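Local coordinates for protein ornithine cyclodeaminase (Methanococcus maripaludis S2, PDB 3C2Q) that catalyses the NAD(+)-dependent conversion of L-ornithine to L-proline with release of ammonia, at residues Thr30-His35 / Met293-Lys298; Val36-Glu41 / Val56-Lys61; Thr175-Ser180 / Glu228-Gln233. One frame throughout, in Å; residues are numbered along the deposited sequence.

Interaction 1: Thr30-His35 / Met293-Lys298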
# COMPACT_ATOMS: atom_id res chain seq x y z
N THR B 30 -27.78 10.81 -6.33
CA THR B 30 -26.88 10.40 -5.27
C THR B 30 -27.21 8.95 -4.88
O THR B 30 -28.10 8.30 -5.48
CB THR B 30 -27.06 11.27 -4.02
OG1 THR B 30 -28.30 10.93 -3.39
CG2 THR B 30 -27.02 12.79 -4.35
N ASN B 31 -26.50 8.42 -3.88
CA ASN B 31 -26.89 7.11 -3.37
C ASN B 31 -27.91 7.19 -2.21
O ASN B 31 -28.22 6.19 -1.55
CB ASN B 31 -25.64 6.26 -3.01
CG ASN B 31 -24.79 6.88 -1.92
OD1 ASN B 31 -24.80 8.09 -1.72
ND2 ASN B 31 -24.00 6.04 -1.24
N HIS B 32 -28.46 8.38 -1.97
CA HIS B 32 -29.39 8.58 -0.85
C HIS B 32 -30.87 8.47 -1.25
O HIS B 32 -31.23 8.77 -2.38
CB HIS B 32 -29.16 9.96 -0.23
CG HIS B 32 -27.72 10.26 0.08
ND1 HIS B 32 -26.95 9.48 0.92
CD2 HIS B 32 -26.92 11.28 -0.31
CE1 HIS B 32 -25.74 10.00 1.02
NE2 HIS B 32 -25.69 11.09 0.27
N PRO B 33 -31.74 8.07 -0.29
CA PRO B 33 -33.18 8.10 -0.55
C PRO B 33 -33.61 9.48 -0.99
O PRO B 33 -33.18 10.50 -0.43
CB PRO B 33 -33.84 7.73 0.80
CG PRO B 33 -32.72 7.47 1.78
CD PRO B 33 -31.40 7.55 1.05
N THR B 34 -34.41 9.53 -2.04
CA THR B 34 -34.79 10.82 -2.63
C THR B 34 -36.32 10.85 -2.77
O THR B 34 -36.93 9.82 -3.07
CB THR B 34 -34.10 11.01 -4.01
OG1 THR B 34 -32.67 10.96 -3.83
CG2 THR B 34 -34.51 12.36 -4.69
N HIS B 35 -36.93 12.02 -2.54
CA HIS B 35 -38.37 12.19 -2.80
C HIS B 35 -38.54 13.25 -3.87
O HIS B 35 -37.70 14.15 -3.98
CB HIS B 35 -39.13 12.58 -1.53
CG HIS B 35 -39.03 11.59 -0.42
ND1 HIS B 35 -39.40 11.88 0.87
CD2 HIS B 35 -38.60 10.31 -0.40
CE1 HIS B 35 -39.20 10.83 1.64
NE2 HIS B 35 -38.71 9.86 0.90
N MSE B 293 -25.82 0.36 -4.23
CA MSE B 293 -26.43 0.40 -2.90
C MSE B 293 -26.86 1.77 -2.43
O MSE B 293 -26.14 2.74 -2.61
CB MSE B 293 -25.39 -0.10 -1.87
CG MSE B 293 -25.18 -1.61 -1.89
SE MSE B 293 -23.61 -1.95 -0.69
CE MSE B 293 -24.39 -1.26 0.95
N PRO B 294 -28.01 1.86 -1.75
CA PRO B 294 -28.36 3.11 -1.08
C PRO B 294 -27.52 3.29 0.19
O PRO B 294 -27.01 2.31 0.75
CB PRO B 294 -29.84 2.91 -0.72
CG PRO B 294 -30.02 1.49 -0.58
CD PRO B 294 -29.07 0.84 -1.58
N SER B 295 -27.37 4.54 0.63
CA SER B 295 -26.50 4.87 1.77
C SER B 295 -26.99 4.36 3.13
O SER B 295 -26.20 4.34 4.10
CB SER B 295 -26.32 6.39 1.85
OG SER B 295 -27.59 7.02 2.01
N TYR B 296 -28.27 3.97 3.23
CA TYR B 296 -28.78 3.54 4.53
C TYR B 296 -28.42 2.09 4.91
O TYR B 296 -28.65 1.68 6.04
CB TYR B 296 -30.31 3.77 4.67
CG TYR B 296 -31.16 3.21 3.57
CD1 TYR B 296 -31.34 1.82 3.43
CD2 TYR B 296 -31.79 4.06 2.66
CE1 TYR B 296 -32.12 1.30 2.41
CE2 TYR B 296 -32.58 3.54 1.64
CZ TYR B 296 -32.75 2.18 1.52
OH TYR B 296 -33.54 1.68 0.51
N ILE B 297 -27.86 1.32 3.99
CA ILE B 297 -27.47 -0.06 4.31
C ILE B 297 -26.09 0.02 4.98
O ILE B 297 -25.17 0.65 4.46
CB ILE B 297 -27.42 -0.94 3.06
CG1 ILE B 297 -28.77 -0.90 2.31
CG2 ILE B 297 -27.01 -2.42 3.41
CD1 ILE B 297 -28.78 -1.76 1.06
N LYS B 298 -25.96 -0.60 6.14
CA LYS B 298 -24.67 -0.65 6.83
C LYS B 298 -23.63 -1.35 5.90
O LYS B 298 -23.83 -2.44 5.40
CB LYS B 298 -24.86 -1.36 8.19
CG LYS B 298 -23.59 -1.61 8.99
CD LYS B 298 -23.36 -0.50 10.05
CE LYS B 298 -21.88 -0.30 10.30
NZ LYS B 298 -21.58 -0.36 11.77
O HOH W 1 -23.43 3.29 -1.88
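His32 ND1 and Ser295 OG lie 2.8 Å apart in a nearly straight hydrogen bond (169°), an imidazole-hydroxyl pair inside a largely buried contact between two loops more than 250 residues apart in sequence. Ser295 OG comes to the edge of the ring, close to its plane, and either partner could be the donor. The hydroxyl is placed by chi1 of 60°, which sets OG between the backbone N and the carbonyl carbon of its own residue. Within its own loop, Asn31 lays its OD1 over one face of the imidazole. The same serine is held by its backbone too: Ser295 N donates to Asn31 O over 2.9 Å, and the same oxygen takes a CA-H...O contact from Pro294 CA at 3.1 Å. A water bridges the segments, accepting from Asn31 ND2 and donating to Met293 O. On the exposed side, Pro33 CG meets the edge of the Tyr296 ring at CD2, 3.6 Å away, while Pro294 CG sits over a face of that ring. The loop 30-35 is braced by an ST turn, Thr30 OG1 accepting from His32 N. Replacing the imidazole of His32 by the methyl of an alanine is likely to leave Ser295 OG without its mate and to open a gap beside Pro88 and Pro89, which the ring also touches. The contact joins the loop leading into strand 34-38 of the mixed sheet to the turn between helix 283-292 and strand 298-303 of the Rossmann fold. The imidazole-hydroxyl bond, the backbone bond and the water satisfy the buried polar atoms they join, so this junction of the two domains rests on directional bonds more than on apolar packing.

Interaction 2: Val36-Glu41 / Val56-Lys61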
# COMPACT_ATOMS: atom_id res chain seq x y z
N VAL B 36 -39.59 13.12 -4.68
CA VAL B 36 -39.88 14.11 -5.72
C VAL B 36 -41.31 14.69 -5.56
O VAL B 36 -42.25 13.97 -5.24
CB VAL B 36 -39.72 13.53 -7.14
CG1 VAL B 36 -38.23 13.37 -7.49
CG2 VAL B 36 -40.48 12.19 -7.29
N LYS B 37 -41.46 15.99 -5.79
CA LYS B 37 -42.78 16.61 -5.63
C LYS B 37 -43.49 16.59 -6.97
O LYS B 37 -43.04 17.19 -7.96
CB LYS B 37 -42.66 18.03 -5.10
CG LYS B 37 -43.99 18.58 -4.57
CD LYS B 37 -43.82 19.89 -3.87
CE LYS B 37 -45.16 20.49 -3.47
NZ LYS B 37 -44.95 21.55 -2.44
N VAL B 38 -44.60 15.87 -6.99
CA VAL B 38 -45.39 15.66 -8.20
C VAL B 38 -46.88 15.91 -7.86
O VAL B 38 -47.42 15.30 -6.93
CB VAL B 38 -45.18 14.24 -8.78
CG1 VAL B 38 -46.02 14.02 -10.03
CG2 VAL B 38 -43.66 13.98 -9.08
N ASN B 39 -47.51 16.79 -8.64
CA ASN B 39 -48.91 17.19 -8.40
C ASN B 39 -49.12 17.50 -6.93
O ASN B 39 -49.99 16.91 -6.28
CB ASN B 39 -49.88 16.12 -8.92
CG ASN B 39 -49.85 15.99 -10.44
OD1 ASN B 39 -49.86 14.87 -10.98
ND2 ASN B 39 -49.79 17.12 -11.15
N ASP B 40 -48.24 18.36 -6.42
CA ASP B 40 -48.21 18.83 -5.02
C ASP B 40 -48.14 17.76 -3.92
O ASP B 40 -48.50 18.04 -2.78
CB ASP B 40 -49.36 19.82 -4.76
CG ASP B 40 -49.52 20.84 -5.89
OD1 ASP B 40 -48.64 21.71 -6.03
OD2 ASP B 40 -50.51 20.74 -6.64
N GLU B 41 -47.71 16.55 -4.25
CA GLU B 41 -47.46 15.52 -3.25
C GLU B 41 -46.02 15.01 -3.38
O GLU B 41 -45.50 14.92 -4.49
CB GLU B 41 -48.39 14.32 -3.45
CG GLU B 41 -49.87 14.57 -3.30
CD GLU B 41 -50.68 13.56 -4.11
OE1 GLU B 41 -50.58 12.35 -3.80
OE2 GLU B 41 -51.39 13.98 -5.06
N VAL B 56 -40.45 9.28 -13.39
CA VAL B 56 -41.72 9.53 -12.69
C VAL B 56 -42.90 9.01 -13.54
O VAL B 56 -42.91 9.14 -14.78
CB VAL B 56 -41.87 11.03 -12.38
CG1 VAL B 56 -43.15 11.32 -11.59
CG2 VAL B 56 -40.65 11.54 -11.61
N TYR B 57 -43.85 8.38 -12.85
CA TYR B 57 -45.10 7.90 -13.41
C TYR B 57 -46.21 8.68 -12.70
O TYR B 57 -46.76 8.21 -11.72
CB TYR B 57 -45.24 6.41 -13.14
CG TYR B 57 -44.02 5.62 -13.60
CD1 TYR B 57 -43.83 5.32 -14.94
CD2 TYR B 57 -43.06 5.19 -12.67
CE1 TYR B 57 -42.71 4.60 -15.37
CE2 TYR B 57 -41.93 4.47 -13.09
CZ TYR B 57 -41.77 4.19 -14.44
OH TYR B 57 -40.67 3.48 -14.87
N PRO B 58 -46.48 9.91 -13.14
CA PRO B 58 -47.36 10.75 -12.32
C PRO B 58 -48.74 10.13 -12.05
O PRO B 58 -49.24 10.23 -10.92
CB PRO B 58 -47.44 12.05 -13.11
CG PRO B 58 -46.19 12.05 -13.97
CD PRO B 58 -46.01 10.62 -14.34
N GLU B 59 -49.30 9.45 -13.06
CA GLU B 59 -50.64 8.81 -12.97
C GLU B 59 -50.68 7.65 -11.99
O GLU B 59 -51.75 7.29 -11.48
CB GLU B 59 -51.09 8.33 -14.35
CG GLU B 59 -52.05 9.28 -15.09
CD GLU B 59 -51.38 10.29 -16.03
OE1 GLU B 59 -50.41 10.96 -15.59
OE2 GLU B 59 -51.84 10.45 -17.21
N GLU B 60 -49.51 7.06 -11.73
CA GLU B 60 -49.40 5.98 -10.76
C GLU B 60 -48.96 6.49 -9.38
O GLU B 60 -48.91 5.71 -8.42
CB GLU B 60 -48.49 4.87 -11.30
CG GLU B 60 -48.93 4.34 -12.66
CD GLU B 60 -47.94 3.38 -13.32
OE1 GLU B 60 -47.46 2.43 -12.65
OE2 GLU B 60 -47.66 3.56 -14.53
N LYS B 61 -48.70 7.79 -9.28
CA LYS B 61 -48.11 8.38 -8.06
C LYS B 61 -46.91 7.55 -7.55
O LYS B 61 -46.81 7.18 -6.38
CB LYS B 61 -49.16 8.58 -6.96
CG LYS B 61 -50.27 9.53 -7.37
CD LYS B 61 -51.42 9.49 -6.40
CE LYS B 61 -52.35 10.66 -6.69
NZ LYS B 61 -53.12 11.06 -5.48
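With chi1 of 179°, Val38 holds CG1 anti to its backbone N and CG2 anti to its carbonyl carbon, and this spreads the two methyls over Val56 and Pro58. CG2 of Val38 meets CG1 of Val56 tip to tip at 3.7 Å; the Val56 methyl is itself turned anti to the backbone N (chi1 -177°). CG1 of Val38 instead lies against the ring of Pro58, 3.9 Å from its CB. Deeper in the sheet Val36 adds a looser touch, its CG2 being 4.4 Å from CG2 of Val56, and it continues this apolar layer onto Ala63 and Leu78. The strands 34-38 and 53-57 are not neighbours in the mixed sheet: 41-46 and 62-66 run between them, and across the segments the contact is made by side chains alone. Each segment turns back just past the valines. Val38 to Glu41 form a type I' turn, the tight connection of a beta-hairpin, closed by Val38 N to Glu41 O at 2.8 Å and by the reverse bond from Glu41 N to Val38 O. Segment 56-61 leaves its strand through the short 3-10 segment 58-60. Lys61 then stretches an extended side chain towards Glu41, placing NZ 3.3 Å from OE1 and 3.4 Å from OE2 of that residue, a salt bridge whose two hydrogen bonds are both weak. The chemistry is therefore divided: buried valines hold the two hairpins together by apolar packing, whereas the charged pair at the more exposed end, its long bonds shared between both carboxylate oxygens, is likely to add only a modest electrostatic attraction.

Interaction 3: Thr175-Ser180 / Glu228-Gln233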
# COMPACT_ATOMS: atom_id res chain seq x y z
N THR B 175 -14.59 -21.07 -7.40
CA THR B 175 -13.77 -22.19 -7.85
C THR B 175 -12.61 -22.51 -6.90
O THR B 175 -12.25 -23.67 -6.77
CB THR B 175 -13.24 -22.05 -9.32
OG1 THR B 175 -12.38 -20.89 -9.43
CG2 THR B 175 -14.43 -21.94 -10.30
N HIS B 176 -12.04 -21.49 -6.24
CA HIS B 176 -11.04 -21.79 -5.18
C HIS B 176 -11.63 -22.37 -3.92
O HIS B 176 -10.98 -23.21 -3.28
CB HIS B 176 -10.10 -20.60 -4.88
CG HIS B 176 -9.19 -20.25 -6.03
ND1 HIS B 176 -8.24 -21.13 -6.52
CD2 HIS B 176 -9.09 -19.13 -6.78
CE1 HIS B 176 -7.59 -20.55 -7.52
NE2 HIS B 176 -8.11 -19.35 -7.71
N ASP B 177 -12.83 -21.92 -3.54
CA ASP B 177 -13.58 -22.56 -2.45
C ASP B 177 -13.73 -24.06 -2.78
O ASP B 177 -13.48 -24.94 -1.95
CB ASP B 177 -14.95 -21.90 -2.27
CG ASP B 177 -15.87 -22.67 -1.30
OD1 ASP B 177 -15.56 -22.80 -0.08
OD2 ASP B 177 -16.95 -23.12 -1.75
N ILE B 178 -14.10 -24.34 -4.02
CA ILE B 178 -14.35 -25.72 -4.43
C ILE B 178 -13.05 -26.52 -4.53
O ILE B 178 -13.01 -27.68 -4.10
CB ILE B 178 -15.21 -25.75 -5.73
CG1 ILE B 178 -16.63 -25.32 -5.35
CG2 ILE B 178 -15.17 -27.20 -6.37
CD1 ILE B 178 -17.52 -24.85 -6.51
N GLU B 179 -11.99 -25.90 -5.06
CA GLU B 179 -10.64 -26.47 -4.98
C GLU B 179 -10.28 -26.90 -3.58
O GLU B 179 -9.69 -27.99 -3.38
CB GLU B 179 -9.56 -25.48 -5.47
CG GLU B 179 -8.20 -26.10 -5.62
CD GLU B 179 -7.06 -25.07 -5.70
OE1 GLU B 179 -7.32 -23.88 -6.04
OE2 GLU B 179 -5.90 -25.43 -5.42
N SER B 180 -10.59 -26.05 -2.59
CA SER B 180 -10.17 -26.38 -1.24
C SER B 180 -11.06 -27.51 -0.69
O SER B 180 -10.58 -28.36 0.04
CB SER B 180 -10.12 -25.15 -0.30
OG SER B 180 -11.41 -24.62 -0.14
N GLU B 228 -18.36 -29.90 1.17
CA GLU B 228 -18.04 -28.92 2.21
C GLU B 228 -17.70 -27.58 1.54
O GLU B 228 -17.44 -27.54 0.32
CB GLU B 228 -16.84 -29.39 3.07
CG GLU B 228 -15.53 -29.38 2.31
CD GLU B 228 -14.30 -29.90 3.08
OE1 GLU B 228 -14.34 -31.03 3.59
OE2 GLU B 228 -13.27 -29.18 3.16
N GLY B 229 -17.69 -26.51 2.34
CA GLY B 229 -17.20 -25.21 1.85
C GLY B 229 -18.33 -24.20 1.72
O GLY B 229 -19.50 -24.45 2.08
N ILE B 230 -17.99 -23.02 1.22
CA ILE B 230 -18.93 -21.91 1.14
C ILE B 230 -20.08 -22.21 0.16
O ILE B 230 -21.24 -22.02 0.51
CB ILE B 230 -18.20 -20.61 0.71
CG1 ILE B 230 -17.16 -20.18 1.76
CG2 ILE B 230 -19.24 -19.49 0.45
CD1 ILE B 230 -15.97 -19.32 1.13
N MSE B 231 -19.76 -22.63 -1.06
CA MSE B 231 -20.77 -22.85 -2.08
C MSE B 231 -21.68 -24.03 -1.65
O MSE B 231 -22.90 -23.96 -1.78
CB MSE B 231 -20.13 -23.16 -3.45
CG MSE B 231 -19.08 -22.12 -3.93
SE MSE B 231 -19.85 -20.30 -3.73
CE MSE B 231 -21.16 -20.43 -5.05
N TYR B 232 -21.06 -25.08 -1.11
CA TYR B 232 -21.81 -26.19 -0.48
C TYR B 232 -22.83 -25.69 0.57
O TYR B 232 -24.01 -26.03 0.51
CB TYR B 232 -20.86 -27.20 0.14
CG TYR B 232 -21.53 -28.27 0.98
CD1 TYR B 232 -22.01 -29.46 0.40
CD2 TYR B 232 -21.70 -28.10 2.36
CE1 TYR B 232 -22.63 -30.45 1.19
CE2 TYR B 232 -22.32 -29.10 3.16
CZ TYR B 232 -22.78 -30.26 2.55
OH TYR B 232 -23.40 -31.23 3.32
N GLN B 233 -22.38 -24.88 1.51
CA GLN B 233 -23.30 -24.36 2.49
C GLN B 233 -24.41 -23.49 1.90
O GLN B 233 -25.51 -23.46 2.46
CB GLN B 233 -22.60 -23.63 3.62
CG GLN B 233 -21.73 -24.56 4.48
CD GLN B 233 -22.52 -25.57 5.31
OE1 GLN B 233 -23.73 -25.43 5.52
NE2 GLN B 233 -21.83 -26.61 5.77
O HOH W 2 -18.18 -25.51 -1.45
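Asp177 sends its carboxylate to the start of helix 230-237 and takes two consecutive backbone N-H groups: Ile230 N reaches OD1 of Asp177 at 2.8 Å, and Met231 N reaches OD2 at 2.9 Å in an almost perfectly straight bond (179°). The first arrives on the syn side of OD1, the second from above the carboxylate plane. OD2 is gripped further by a water, which donates to it, donates also to Glu228 O and accepts from Tyr232 N, so a third N-H of the first turn is satisfied. With CG anti to the aspartate's own N (chi1 171°), the carboxylate reaches out from helix 171-183 to this neighbouring helix. Here a side chain from another helix meets the N-terminal N-H groups that open a helix, where the helix dipole would probably favour the carboxylate's negative charge; both helices belong to the NAD-binding Rossmann fold. Gly229 holds the N-cap position, its CA 3.5 Å from Asp177 OD1; a CB there would clash with that oxygen, and the backbone conformation in itself calls for glycine. Around the polar centre, Ile230 lays its CB and CG1 against OD1, crossing the aspartate obliquely, while Met231 CG comes to 3.2 Å from OD2. Met231 CG also meets Ile178 CD1 at 4.1 Å, the two side chains crossing at about a right angle. Ile147 of helix 145-148 lies against both Asp177 and Ile230.

Interactions 1 and 2 share strand 34-38: the loop entering it docks on the Rossmann domain, and its far end turns away into the hairpin at 36-41, with the two centres 20 Å apart. Interaction 3 lies wholly within the Rossmann fold, on the opposite side of the chain's centre, 33 Å from the centre of interaction 1 and 48 Å from that of interaction 2. The NAD(+) residues, inferred by similarity, come nearest to interactions 1 and 3: the side chain of Met293 is about 10 Å from that of His285, and that of Ile178 about 8 Å from that of Asn171. Interaction 2 is remote from these sites.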